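Local coordinates for uncharacterized conserved protein of COG5135 (Nostoc punctiforme, PDB 2I51), which binds flavin mononucleotide and is related to pyridoxamine 5'-phosphate oxidase, though its own reaction and substrate are not established, at residues I58-S63 and L123-P128; F88-D93 and V163-L168; N176-H181 and W188-I193. One frame throughout, in Å; residues are numbered along the deposited sequence. Where two conformers were deposited one is given.

How the contacts relate
All three contacts reach one antiparallel sheet. Contact 1 lies at the end of strand 55-60, where a loop from 123-128 packs on it. Contact 2 pairs strands 86-97 and 155-169, and contact 3 pairs strands 176-182 and 188-192. Along the chain contacts 1 and 2 interleave, and contact 3 follows both. Contacts 2 and 3 are neighbours, with centres about 10 Å apart, and are joined through Val-165 to Tyr-180 and Asp-166 to Arg-177. Contact 1 sits on the opposite side of the chain's centre, about 27 Å from contact 2 between centres. The chain thus contributes to two flavin pockets, each completed by the second subunit of the dimer.

Contact 1: residues I58-S63 and L123-P128; sequences ITDTRS and LQFGWP. With FMN (flavin mononucleotide), chain C; EDO (1,2-ethanediol), chain I; EDO (1,2-ethanediol), chain N.
Arg-62 ties the end of strand 55-60 to the loop that follows helix 119-123, bonding to Trp-127. It sits in a type I beta turn from Asp-60 to Ser-63, beside the flavin pocket of this pyridoxamine 5'-phosphate oxidase-like protein. Its CB points toward 123-128. CG lies beside the backbone N, and the chain bends about its CG-CD bond (chi3 -59°), which turns the guanidinium edge back to Asp-60. NE meets Asp-60 OD1 and Arg-62 NH2 meets Asp-60 OD2 (2.9 Å), a side-on salt bridge. OD1 also takes the backbone N of Arg-62, an Asx turn. At the far end NH1 and NH2 both donate to Trp-127 O, in the guanidinium plane. Arg-62 NH1 reaches Trp-127 O at 3.0 Å, in the carbonyl plane; NH2 comes from above that plane. The group is therefore fixed on two edges.

The Phe-125 ring packs against strand 55-60. Ile-58 CD1 touches Phe-125 CE2 at the ring edge (3.9 Å), and Thr-59 O lies near Phe-125 CE1 at the edge too. A 1,2-ethanediol lies over one ring face. The strand itself holds the flavin: FMN N3 donates to Ile-58 O almost straight (176°), and Thr-59 OG1 donates to FMN O2 at 2.6 Å.

Contact 2: residues F88-D93 and V163-L168; sequences FRMAGD and VQVDHL. With FMN (flavin mononucleotide), chain P.
Phe-88 and His-167 face each other across two antiparallel strands as an offset stack. The ring planes are only 10° apart and the centroids 4.0 Å. The side chains run side by side and point the same way. The overlap is partial: Phe-88 CZ lies over the imidazole near His-167 NE2 (3.3 Å), and His-167 CD2 lies over the phenyl face toward its rim. His-167 CG is anti to the backbone N (chi1 -179°) while Phe-88 CG lies beside its own N, and the two choices bring the rings together above a non-hydrogen-bonded pair. His-167 NE2 bonds to Glu-86 OE1, which helps to fix the turn of the imidazole.

Next on this face, Met-90, a selenomethionine, lies alongside Val-165, with Met-90 CG 3.7 Å from Val-165 CG2. Val-165 CG1 also reaches the edge of the Phe-88 ring.

The other face carries the charged pair Arg-89 and Asp-166. They form a hydrogen-bonded pair, and their backbones exchange two bonds. Their charged ends are not in direct hydrogen bond: Arg-89 NH1 and Asp-166 OD2 are 3.9 Å apart, with the oxygen well out of the guanidinium plane. A water bridges them, accepting from NH1 and donating to OD2, and it is also hydrogen-bonded to the ribityl O3' of FMN. Arg-89 NH1 donates to FMN phosphate O3P (3.1 Å). NH2 has a salt bridge to Glu-76, and Asp-166 OD2 one to Arg-177. The acids probably help to hold both arginines in place by the phosphate.

At the other end Val-163 N and Gln-164 N both donate to Ala-91 O, a classic beta bulge. Strand 74-81 flanks 88-93, strand 176-182 flanks 163-168, and helix 8-17 packs on Phe-88 and Met-90.

Contact 3: residues N176-H181 and W188-I193; sequences NRWLYH and WSSEAI
Trp-178 lays its indole over Ala-192 in the beta hairpin of strands 176-182 and 188-192. Ala-192 CB sits 3.8 Å from the centroid of the six-membered ring of Trp-178, only 12° off its normal, a CH-pi contact. Ala-192 N lies over the ring face near CE3 and CZ3, and Glu-191 C comes close to Trp-178 CE3 (3.3 Å). Trp-178 CG lies beside the backbone N (chi1 -78°), which swings the ring across to the partner strand. With an alanine here, Ala-192 would probably lose its aromatic cover and the backbone at Glu-191 would be left less shielded.

On the same face Ser-190 CB touches Tyr-180 CD2 (3.5 Å). At the open end of the hairpin Ile-193 CD1 lies over one face of the Arg-177 guanidinium, nearest to Arg-177 NE at 3.4 Å. Extended from CG to NE, the arginine also lays CG and CD along Ile-193 CG1 and CD1. At the turn end the Trp-188 ring meets Tyr-180 CB through CE3.

Five backbone hydrogen bonds set this register. They pair Leu-179 with Glu-191 and His-181 with Ser-189 in both directions, and Ile-193 N with Arg-177 O. Further out, Trp-7 meets Tyr-180 and Trp-188 edge-to-face. Arg-177 has salt bridges to Asp-166 and the C-terminal carboxylate of Pro-195, which probably help to keep it near the flavin phosphate, to which it makes a long, weak ion pair. Gly-131 of the second subunit packs on Arg-177 and Ile-193. A water closes the open end: it accepts from Arg-177 N at 2.9 Å and donates to Ile-193 O.

Contact 1: residues I58-S63 and L123-P128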
loop_
_atom_site.group_PDB
_atom_site.type_symbol
_atom_site.label_atom_id
_atom_site.label_comp_id
_atom_site.label_asym_id
_atom_site.label_seq_id
_atom_site.Cartn_x
_atom_site.Cartn_y
_atom_site.Cartn_z
ATOM N N ILE A 58 8.935 9.368 9.080
ATOM C CA ILE A 58 10.367 9.574 8.897
ATOM C C ILE A 58 10.856 8.695 7.774
ATOM O O ILE A 58 10.264 7.627 7.495
ATOM C CB ILE A 58 11.152 9.304 10.199
ATOM C CG1 ILE A 58 11.211 7.827 10.559
ATOM C CG2 ILE A 58 10.622 10.193 11.308
ATOM C CD1 ILE A 58 11.986 7.471 11.868
ATOM N N THR A 59 11.932 9.132 7.143
ATOM C CA THR A 59 12.573 8.342 6.095
ATOM C C THR A 59 14.002 8.793 5.934
ATOM O O THR A 59 14.395 9.854 6.432
ATOM C CB THR A 59 11.785 8.348 4.780
ATOM O OG1 THR A 59 12.129 7.199 3.993
ATOM C CG2 THR A 59 12.003 9.644 4.006
ATOM N N ASP A 60 14.788 7.975 5.259
ATOM C CA ASP A 60 16.196 8.250 5.003
ATOM C C ASP A 60 16.360 8.966 3.659
ATOM O O ASP A 60 15.751 8.565 2.659
ATOM C CB ASP A 60 16.937 6.906 5.003
ATOM C CG ASP A 60 18.428 7.024 5.129
ATOM O OD1 ASP A 60 19.075 7.745 4.352
ATOM O OD2 ASP A 60 18.953 6.363 6.048
ATOM N N THR A 61 17.192 10.019 3.605
ATOM C CA THR A 61 17.439 10.743 2.347
ATOM C C THR A 61 18.041 9.825 1.286
ATOM O O THR A 61 17.971 10.142 0.088
ATOM C CB THR A 61 18.424 11.937 2.483
ATOM O OG1 THR A 61 19.673 11.439 2.962
ATOM C CG2 THR A 61 17.916 12.987 3.451
ATOM N N ARG A 62 18.686 8.739 1.703
ATOM C CA ARG A 62 19.343 7.807 0.778
ATOM C C ARG A 62 18.363 6.842 0.149
ATOM O O ARG A 62 18.733 6.126 -0.788
ATOM C CB ARG A 62 20.409 6.990 1.528
ATOM C CG ARG A 62 21.527 7.864 2.068
ATOM C CD ARG A 62 22.482 7.088 2.966
ATOM N NE ARG A 62 21.813 6.504 4.104
ATOM C CZ ARG A 62 22.322 5.568 4.898
ATOM N NH1 ARG A 62 23.569 5.135 4.718
ATOM N NH2 ARG A 62 21.595 5.069 5.892
ATOM N N SER A 63 17.136 6.789 0.655
ATOM C CA SER A 63 16.157 5.851 0.091
ATOM C C SER A 63 15.597 6.330 -1.265
ATOM O O SER A 63 15.594 7.512 -1.627
ATOM C CB SER A 63 15.043 5.593 1.066
ATOM O OG SER A 63 14.252 6.738 1.212
ATOM N N LEU A 123 19.236 4.936 15.534
ATOM C CA LEU A 123 20.408 4.122 15.166
ATOM C C LEU A 123 20.325 3.679 13.694
ATOM O O LEU A 123 21.336 3.608 13.004
ATOM C CB LEU A 123 20.534 2.879 16.081
ATOM C CG LEU A 123 21.194 2.997 17.469
ATOM C CD1 LEU A 123 20.855 1.808 18.357
ATOM C CD2 LEU A 123 22.711 3.111 17.362
ATOM N N GLN A 124 19.136 3.394 13.205
ATOM C CA GLN A 124 18.985 2.910 11.826
ATOM C C GLN A 124 19.473 3.886 10.783
ATOM O O GLN A 124 19.860 3.492 9.699
ATOM C CB GLN A 124 17.536 2.541 11.503
ATOM C CG GLN A 124 16.973 1.429 12.290
ATOM C CD GLN A 124 15.692 0.828 11.661
ATOM O OE1 GLN A 124 15.276 1.199 10.558
ATOM N NE2 GLN A 124 15.089 -0.112 12.369
ATOM N N PHE A 125 19.490 5.184 11.107
ATOM C CA PHE A 125 19.999 6.161 10.157
ATOM C C PHE A 125 21.526 6.056 10.000
ATOM O O PHE A 125 22.072 6.610 9.048
ATOM C CB PHE A 125 19.527 7.567 10.557
ATOM C CG PHE A 125 18.040 7.733 10.353
ATOM C CD1 PHE A 125 17.535 8.110 9.118
ATOM C CD2 PHE A 125 17.146 7.350 11.346
ATOM C CE1 PHE A 125 16.208 8.168 8.892
ATOM C CE2 PHE A 125 15.792 7.384 11.119
ATOM C CZ PHE A 125 15.308 7.801 9.866
ATOM N N GLY A 126 22.186 5.278 10.875
ATOM C CA GLY A 126 23.605 5.002 10.740
ATOM C C GLY A 126 23.942 3.713 10.030
ATOM O O GLY A 126 25.122 3.353 9.898
ATOM N N TRP A 127 22.931 3.021 9.542
ATOM C CA TRP A 127 23.129 1.768 8.795
ATOM C C TRP A 127 23.697 2.020 7.395
ATOM O O TRP A 127 23.672 3.134 6.886
ATOM C CB TRP A 127 21.802 1.016 8.681
ATOM C CG TRP A 127 21.332 0.361 9.942
ATOM C CD1 TRP A 127 21.931 0.377 11.167
ATOM C CD2 TRP A 127 20.149 -0.414 10.085
ATOM N NE1 TRP A 127 21.171 -0.329 12.067
ATOM C CE2 TRP A 127 20.069 -0.830 11.421
ATOM C CE3 TRP A 127 19.132 -0.784 9.195
ATOM C CZ2 TRP A 127 19.045 -1.613 11.896
ATOM C CZ3 TRP A 127 18.094 -1.532 9.676
ATOM C CH2 TRP A 127 18.069 -1.967 11.008
ATOM N N PRO A 128 24.305 0.989 6.789
ATOM C CA PRO A 128 24.849 1.198 5.461
ATOM C C PRO A 128 23.815 1.524 4.409
ATOM O O PRO A 128 22.629 1.349 4.646
ATOM C CB PRO A 128 25.570 -0.124 5.147
ATOM C CG PRO A 128 25.130 -1.081 6.136
ATOM C CD PRO A 128 24.577 -0.345 7.330
HETATM N N1 FMN C . 10.718 2.963 5.790
HETATM C C2 FMN C . 10.798 4.279 6.057
HETATM O O2 FMN C . 11.428 5.057 5.334
HETATM N N3 FMN C . 10.114 4.794 7.141
HETATM C C4 FMN C . 9.377 4.017 7.984
HETATM O O4 FMN C . 8.630 4.525 8.900
HETATM C C4A FMN C . 9.286 2.659 7.720
HETATM N N5 FMN C . 8.573 1.816 8.555
HETATM C C5A FMN C . 8.355 0.483 8.117
HETATM C C6 FMN C . 7.549 -0.341 8.872
HETATM C C7 FMN C . 7.310 -1.680 8.518
HETATM C C7M FMN C . 6.231 -2.467 9.216
HETATM C C8 FMN C . 7.973 -2.163 7.392
HETATM C C8M FMN C . 7.554 -3.521 6.813
HETATM C C9 FMN C . 8.807 -1.337 6.637
HETATM C C9A FMN C . 9.034 -0.023 7.022
HETATM N N10 FMN C . 9.869 0.807 6.309
HETATM C C10 FMN C . 9.961 2.134 6.597
HETATM C "C1'" FMN C . 10.749 0.266 5.187
HETATM C "C2'" FMN C . 10.048 0.575 3.858
HETATM O "O2'" FMN C . 8.848 -0.226 3.714
HETATM C "C3'" FMN C . 10.962 0.419 2.627
HETATM O "O3'" FMN C . 11.532 -0.874 2.678
HETATM C "C4'" FMN C . 12.080 1.477 2.734
HETATM O "O4'" FMN C . 11.636 2.761 3.183
HETATM C "C5'" FMN C . 12.656 1.665 1.331
HETATM O "O5'" FMN C . 11.620 2.107 0.464
HETATM P P FMN C . 11.969 2.917 -0.839
HETATM O O1P FMN C . 12.472 4.277 -0.512
HETATM O O2P FMN C . 13.069 2.085 -1.571
HETATM O O3P FMN C . 10.753 2.901 -1.708
HETATM C C1 EDO I . 14.735 4.601 8.014
HETATM O O1 EDO I . 15.536 4.293 9.169
HETATM C C2 EDO I . 13.393 5.159 8.473
HETATM O O2 EDO I . 13.007 4.705 9.793
HETATM C C1 EDO N . 16.983 9.752 -2.996
HETATM O O1 EDO N . 16.238 8.827 -3.788
HETATM C C2 EDO N . 18.311 9.114 -2.670
HETATM O O2 EDO N . 19.297 10.136 -2.511
HETATM O O HOH W 1 17.738 4.391 7.299
#

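Contact 2: residues F88-D93 and V163-L168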
loop_
_atom_site.group_PDB
_atom_site.type_symbol
_atom_site.label_atom_id
_atom_site.label_comp_id
_atom_site.label_asym_id
_atom_site.label_seq_id
_atom_site.Cartn_x
_atom_site.Cartn_y
_atom_site.Cartn_z
ATOM N N PHE A 88 -8.748 3.787 5.332
ATOM C CA PHE A 88 -8.642 5.181 4.939
ATOM C C PHE A 88 -7.646 5.295 3.791
ATOM O O PHE A 88 -6.499 4.834 3.886
ATOM C CB PHE A 88 -8.184 6.078 6.074
ATOM C CG PHE A 88 -9.089 6.127 7.241
ATOM C CD1 PHE A 88 -9.152 5.098 8.153
ATOM C CD2 PHE A 88 -9.913 7.247 7.420
ATOM C CE1 PHE A 88 -10.008 5.167 9.281
ATOM C CE2 PHE A 88 -10.752 7.320 8.550
ATOM C CZ PHE A 88 -10.773 6.283 9.482
ATOM N N ARG A 89 -8.073 5.920 2.726
ATOM C CA ARG A 89 -7.185 6.292 1.627
ATOM C C ARG A 89 -7.056 7.793 1.686
ATOM O O ARG A 89 -8.072 8.474 1.820
ATOM C CB ARG A 89 -7.749 5.846 0.277
ATOM C CG ARG A 89 -7.789 4.362 0.143
ATOM C CD ARG A 89 -8.620 3.931 -1.069
ATOM N NE ARG A 89 -8.020 4.436 -2.313
ATOM C CZ ARG A 89 -8.514 4.239 -3.536
ATOM N NH1 ARG A 89 -9.660 3.668 -3.635
ATOM N NH2 ARG A 89 -7.868 4.698 -4.618
HETATM N N MSE A 90 -5.857 8.318 1.688
HETATM C CA MSE A 90 -5.651 9.749 1.836
HETATM C C MSE A 90 -4.627 10.213 0.832
HETATM O O MSE A 90 -3.509 9.712 0.788
HETATM C CB MSE A 90 -5.188 10.122 3.237
HETATM C CG MSE A 90 -6.124 9.724 4.335
HETATM SE SE MSE A 90 -5.469 10.565 5.932
HETATM C CE MSE A 90 -6.550 9.641 7.257
ATOM N N ALA A 91 -5.027 11.183 0.026
ATOM C CA ALA A 91 -4.193 11.670 -1.058
ATOM C C ALA A 91 -3.880 13.127 -0.837
ATOM O O ALA A 91 -4.742 13.877 -0.423
ATOM C CB ALA A 91 -4.901 11.530 -2.346
ATOM N N GLY A 92 -2.645 13.525 -1.108
ATOM C CA GLY A 92 -2.276 14.922 -0.999
ATOM C C GLY A 92 -0.791 15.113 -1.168
ATOM O O GLY A 92 -0.076 14.220 -1.613
ATOM N N ASP A 93 -0.360 16.337 -0.894
ATOM C CA ASP A 93 1.026 16.683 -1.155
ATOM C C ASP A 93 1.919 16.355 0.022
ATOM O O ASP A 93 1.553 16.476 1.184
ATOM C CB ASP A 93 1.190 18.143 -1.514
ATOM C CG ASP A 93 0.840 18.424 -2.951
ATOM O OD1 ASP A 93 1.395 17.782 -3.887
ATOM O OD2 ASP A 93 0.001 19.297 -3.122
ATOM N N VAL A 163 -5.666 16.171 0.931
ATOM C CA VAL A 163 -6.749 16.958 0.365
ATOM C C VAL A 163 -7.938 16.123 -0.069
ATOM O O VAL A 163 -8.996 16.672 -0.332
ATOM C CB VAL A 163 -6.273 17.878 -0.771
ATOM C CG1 VAL A 163 -5.178 18.786 -0.288
ATOM C CG2 VAL A 163 -5.833 17.070 -1.977
ATOM N N GLN A 164 -7.808 14.800 -0.065
ATOM C CA GLN A 164 -8.924 13.932 -0.332
ATOM C C GLN A 164 -8.778 12.711 0.549
ATOM O O GLN A 164 -7.676 12.151 0.646
ATOM C CB GLN A 164 -9.008 13.495 -1.800
ATOM C CG GLN A 164 -10.306 12.756 -2.144
ATOM C CD GLN A 164 -10.679 12.747 -3.610
ATOM O OE1 GLN A 164 -10.859 11.686 -4.202
ATOM N NE2 GLN A 164 -10.839 13.923 -4.187
ATOM N N VAL A 165 -9.873 12.301 1.199
ATOM C CA VAL A 165 -9.880 11.140 2.070
ATOM C C VAL A 165 -11.097 10.278 1.719
ATOM O O VAL A 165 -12.213 10.800 1.626
ATOM C CB VAL A 165 -9.908 11.556 3.541
ATOM C CG1 VAL A 165 -10.053 10.325 4.479
ATOM C CG2 VAL A 165 -8.651 12.361 3.871
ATOM N N ASP A 166 -10.903 8.982 1.531
ATOM C CA ASP A 166 -11.977 7.981 1.248
ATOM C C ASP A 166 -11.944 7.021 2.422
ATOM O O ASP A 166 -10.919 6.348 2.650
ATOM C CB ASP A 166 -11.592 7.309 -0.073
ATOM C CG ASP A 166 -12.573 6.297 -0.618
ATOM O OD1 ASP A 166 -13.493 5.877 0.055
ATOM O OD2 ASP A 166 -12.306 5.860 -1.773
ATOM N N HIS A 167 -13.002 6.982 3.207
ATOM C CA HIS A 167 -13.127 6.103 4.365
ATOM C C HIS A 167 -14.155 5.019 4.112
ATOM O O HIS A 167 -15.328 5.328 3.907
ATOM C CB HIS A 167 -13.546 6.934 5.562
ATOM C CG HIS A 167 -13.680 6.160 6.831
ATOM N ND1 HIS A 167 -14.549 6.552 7.837
ATOM C CD2 HIS A 167 -13.038 5.053 7.283
ATOM C CE1 HIS A 167 -14.447 5.702 8.845
ATOM N NE2 HIS A 167 -13.535 4.783 8.538
ATOM N N LEU A 168 -13.727 3.768 4.139
ATOM C CA LEU A 168 -14.553 2.610 3.872
ATOM C C LEU A 168 -14.638 1.799 5.163
ATOM O O LEU A 168 -13.612 1.417 5.730
ATOM C CB LEU A 168 -13.922 1.765 2.776
ATOM C CG LEU A 168 -14.620 0.447 2.446
ATOM C CD1 LEU A 168 -16.005 0.695 1.854
ATOM C CD2 LEU A 168 -13.761 -0.356 1.476
HETATM N N1 FMN P . -11.793 -3.963 -3.856
HETATM C C2 FMN P . -11.671 -4.808 -4.948
HETATM O O2 FMN P . -11.891 -4.397 -6.093
HETATM N N3 FMN P . -11.253 -6.093 -4.772
HETATM C C4 FMN P . -10.998 -6.671 -3.552
HETATM O O4 FMN P . -10.506 -7.800 -3.443
HETATM C C4A FMN P . -11.125 -5.840 -2.443
HETATM N N5 FMN P . -10.885 -6.362 -1.172
HETATM C C5A FMN P . -10.840 -5.461 -0.108
HETATM C C6 FMN P . -10.472 -5.915 1.149
HETATM C C7 FMN P . -10.439 -5.057 2.257
HETATM C C7M FMN P . -9.899 -5.559 3.585
HETATM C C8 FMN P . -10.783 -3.725 2.092
HETATM C C8M FMN P . -10.528 -2.714 3.218
HETATM C C9 FMN P . -11.184 -3.274 0.853
HETATM C C9A FMN P . -11.224 -4.124 -0.272
HETATM N N10 FMN P . -11.649 -3.666 -1.529
HETATM C C10 FMN P . -11.518 -4.500 -2.641
HETATM C "C1'" FMN P . -12.169 -2.286 -1.761
HETATM C "C2'" FMN P . -11.039 -1.422 -2.276
HETATM O "O2'" FMN P . -10.056 -1.149 -1.237
HETATM C "C3'" FMN P . -11.565 -0.110 -2.886
HETATM O "O3'" FMN P . -12.391 0.580 -1.930
HETATM C "C4'" FMN P . -12.418 -0.443 -4.098
HETATM O "O4'" FMN P . -11.882 -1.485 -4.913
HETATM C "C5'" FMN P . -12.480 0.811 -4.942
HETATM O "O5'" FMN P . -11.198 1.170 -5.391
HETATM P P FMN P . -10.932 2.096 -6.652
HETATM O O1P FMN P . -11.229 1.294 -7.893
HETATM O O2P FMN P . -11.953 3.216 -6.466
HETATM O O3P FMN P . -9.526 2.559 -6.575
HETATM O O HOH W 2 -11.662 3.079 -1.528
#

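Contact 3: residues N176-H181 and W188-I193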
loop_
_atom_site.group_PDB
_atom_site.type_symbol
_atom_site.label_atom_id
_atom_site.label_comp_id
_atom_site.label_asym_id
_atom_site.label_seq_id
_atom_site.Cartn_x
_atom_site.Cartn_y
_atom_site.Cartn_z
ATOM N N ASN A 176 -20.167 1.094 4.614
ATOM C CA ASN A 176 -20.324 2.546 4.527
ATOM C C ASN A 176 -19.063 3.112 3.881
ATOM O O ASN A 176 -17.961 2.649 4.168
ATOM C CB ASN A 176 -20.475 3.172 5.925
ATOM C CG ASN A 176 -21.601 2.551 6.742
ATOM O OD1 ASN A 176 -22.654 2.309 6.220
ATOM N ND2 ASN A 176 -21.362 2.299 8.032
ATOM N N ARG A 177 -19.216 4.079 2.994
ATOM C CA ARG A 177 -18.092 4.740 2.361
ATOM C C ARG A 177 -18.368 6.228 2.291
ATOM O O ARG A 177 -19.462 6.642 1.881
ATOM C CB ARG A 177 -17.912 4.160 0.973
ATOM C CG ARG A 177 -16.601 4.563 0.318
ATOM C CD ARG A 177 -16.432 3.890 -0.978
ATOM N NE ARG A 177 -15.247 4.320 -1.707
ATOM C CZ ARG A 177 -15.098 4.164 -3.022
ATOM N NH1 ARG A 177 -16.054 3.579 -3.716
ATOM N NH2 ARG A 177 -14.014 4.586 -3.640
ATOM N N TRP A 178 -17.402 7.022 2.739
ATOM C CA TRP A 178 -17.486 8.466 2.768
ATOM C C TRP A 178 -16.282 9.055 2.090
ATOM O O TRP A 178 -15.163 8.596 2.315
ATOM C CB TRP A 178 -17.545 8.974 4.206
ATOM C CG TRP A 178 -18.849 8.840 4.816
ATOM C CD1 TRP A 178 -19.347 7.755 5.473
ATOM C CD2 TRP A 178 -19.874 9.839 4.857
ATOM N NE1 TRP A 178 -20.637 8.013 5.892
ATOM C CE2 TRP A 178 -20.973 9.284 5.533
ATOM C CE3 TRP A 178 -19.965 11.152 4.388
ATOM C CZ2 TRP A 178 -22.159 10.010 5.760
ATOM C CZ3 TRP A 178 -21.140 11.869 4.605
ATOM C CH2 TRP A 178 -22.219 11.292 5.280
ATOM N N LEU A 179 -16.506 10.080 1.276
ATOM C CA LEU A 179 -15.474 10.817 0.606
ATOM C C LEU A 179 -15.434 12.217 1.171
ATOM O O LEU A 179 -16.460 12.877 1.296
ATOM C CB LEU A 179 -15.770 10.880 -0.888
ATOM C CG LEU A 179 -14.759 11.438 -1.850
ATOM C CD1 LEU A 179 -13.418 10.652 -1.839
ATOM C CD2 LEU A 179 -15.445 11.435 -3.256
ATOM N N TYR A 180 -14.238 12.681 1.468
ATOM C CA TYR A 180 -14.002 14.026 1.976
ATOM C C TYR A 180 -13.071 14.717 0.996
ATOM O O TYR A 180 -12.075 14.140 0.559
ATOM C CB TYR A 180 -13.318 13.946 3.343
ATOM C CG TYR A 180 -14.040 13.223 4.441
ATOM C CD1 TYR A 180 -13.959 11.854 4.562
ATOM C CD2 TYR A 180 -14.806 13.953 5.367
ATOM C CE1 TYR A 180 -14.603 11.200 5.557
ATOM C CE2 TYR A 180 -15.450 13.305 6.391
ATOM C CZ TYR A 180 -15.340 11.924 6.486
ATOM O OH TYR A 180 -16.020 11.252 7.496
ATOM N N HIS A 181 -13.346 15.975 0.666
ATOM C CA HIS A 181 -12.493 16.741 -0.244
ATOM C C HIS A 181 -12.268 18.166 0.277
ATOM O O HIS A 181 -13.182 18.778 0.778
ATOM C CB HIS A 181 -13.110 16.747 -1.640
ATOM C CG HIS A 181 -12.299 17.491 -2.648
ATOM N ND1 HIS A 181 -11.174 16.966 -3.245
ATOM C CD2 HIS A 181 -12.429 18.753 -3.125
ATOM C CE1 HIS A 181 -10.646 17.875 -4.049
ATOM N NE2 HIS A 181 -11.398 18.962 -4.005
ATOM N N TRP A 188 -13.441 21.834 3.874
ATOM C CA TRP A 188 -13.763 20.422 3.630
ATOM C C TRP A 188 -15.242 20.208 3.345
ATOM O O TRP A 188 -16.115 20.858 3.941
ATOM C CB TRP A 188 -13.348 19.569 4.829
ATOM C CG TRP A 188 -11.903 19.384 4.955
ATOM C CD1 TRP A 188 -11.021 20.157 5.690
ATOM C CD2 TRP A 188 -11.104 18.370 4.324
ATOM N NE1 TRP A 188 -9.747 19.671 5.534
ATOM C CE2 TRP A 188 -9.774 18.576 4.704
ATOM C CE3 TRP A 188 -11.404 17.297 3.468
ATOM C CZ2 TRP A 188 -8.743 17.756 4.257
ATOM C CZ3 TRP A 188 -10.382 16.484 3.019
ATOM C CH2 TRP A 188 -9.074 16.716 3.410
ATOM N N SER A 189 -15.517 19.305 2.405
ATOM C CA SER A 189 -16.870 18.807 2.144
ATOM C C SER A 189 -16.837 17.298 2.288
ATOM O O SER A 189 -15.764 16.685 2.242
ATOM C CB SER A 189 -17.314 19.202 0.739
ATOM O OG SER A 189 -16.491 18.630 -0.247
ATOM N N SER A 190 -17.985 16.709 2.589
ATOM C CA SER A 190 -18.087 15.257 2.639
ATOM C C SER A 190 -19.347 14.728 2.012
ATOM O O SER A 190 -20.341 15.444 1.906
ATOM C CB SER A 190 -17.978 14.766 4.049
ATOM O OG SER A 190 -19.070 15.140 4.811
ATOM N N GLU A 191 -19.303 13.476 1.579
ATOM C CA GLU A 191 -20.456 12.851 0.966
ATOM C C GLU A 191 -20.401 11.346 1.100
ATOM O O GLU A 191 -19.337 10.737 0.960
ATOM C CB GLU A 191 -20.616 13.212 -0.505
ATOM C CG GLU A 191 -19.540 12.797 -1.462
ATOM C CD GLU A 191 -20.011 12.816 -2.926
ATOM O OE1 GLU A 191 -21.236 12.818 -3.171
ATOM O OE2 GLU A 191 -19.135 12.822 -3.827
ATOM N N ALA A 192 -21.531 10.759 1.414
ATOM C CA ALA A 192 -21.653 9.316 1.439
ATOM C C ALA A 192 -21.760 8.832 -0.015
ATOM O O ALA A 192 -22.575 9.341 -0.828
ATOM C CB ALA A 192 -22.887 8.902 2.255
ATOM N N ILE A 193 -20.971 7.791 -0.328
ATOM C CA ILE A 193 -20.909 7.242 -1.685
ATOM C C ILE A 193 -21.083 5.737 -1.648
ATOM O O ILE A 193 -20.978 5.090 -0.598
ATOM C CB ILE A 193 -19.608 7.611 -2.418
ATOM C CG1 ILE A 193 -18.354 7.216 -1.610
ATOM C CG2 ILE A 193 -19.552 9.148 -2.677
ATOM C CD1 ILE A 193 -17.018 7.204 -2.376
HETATM O O HOH W 3 -21.929 4.651 1.987
#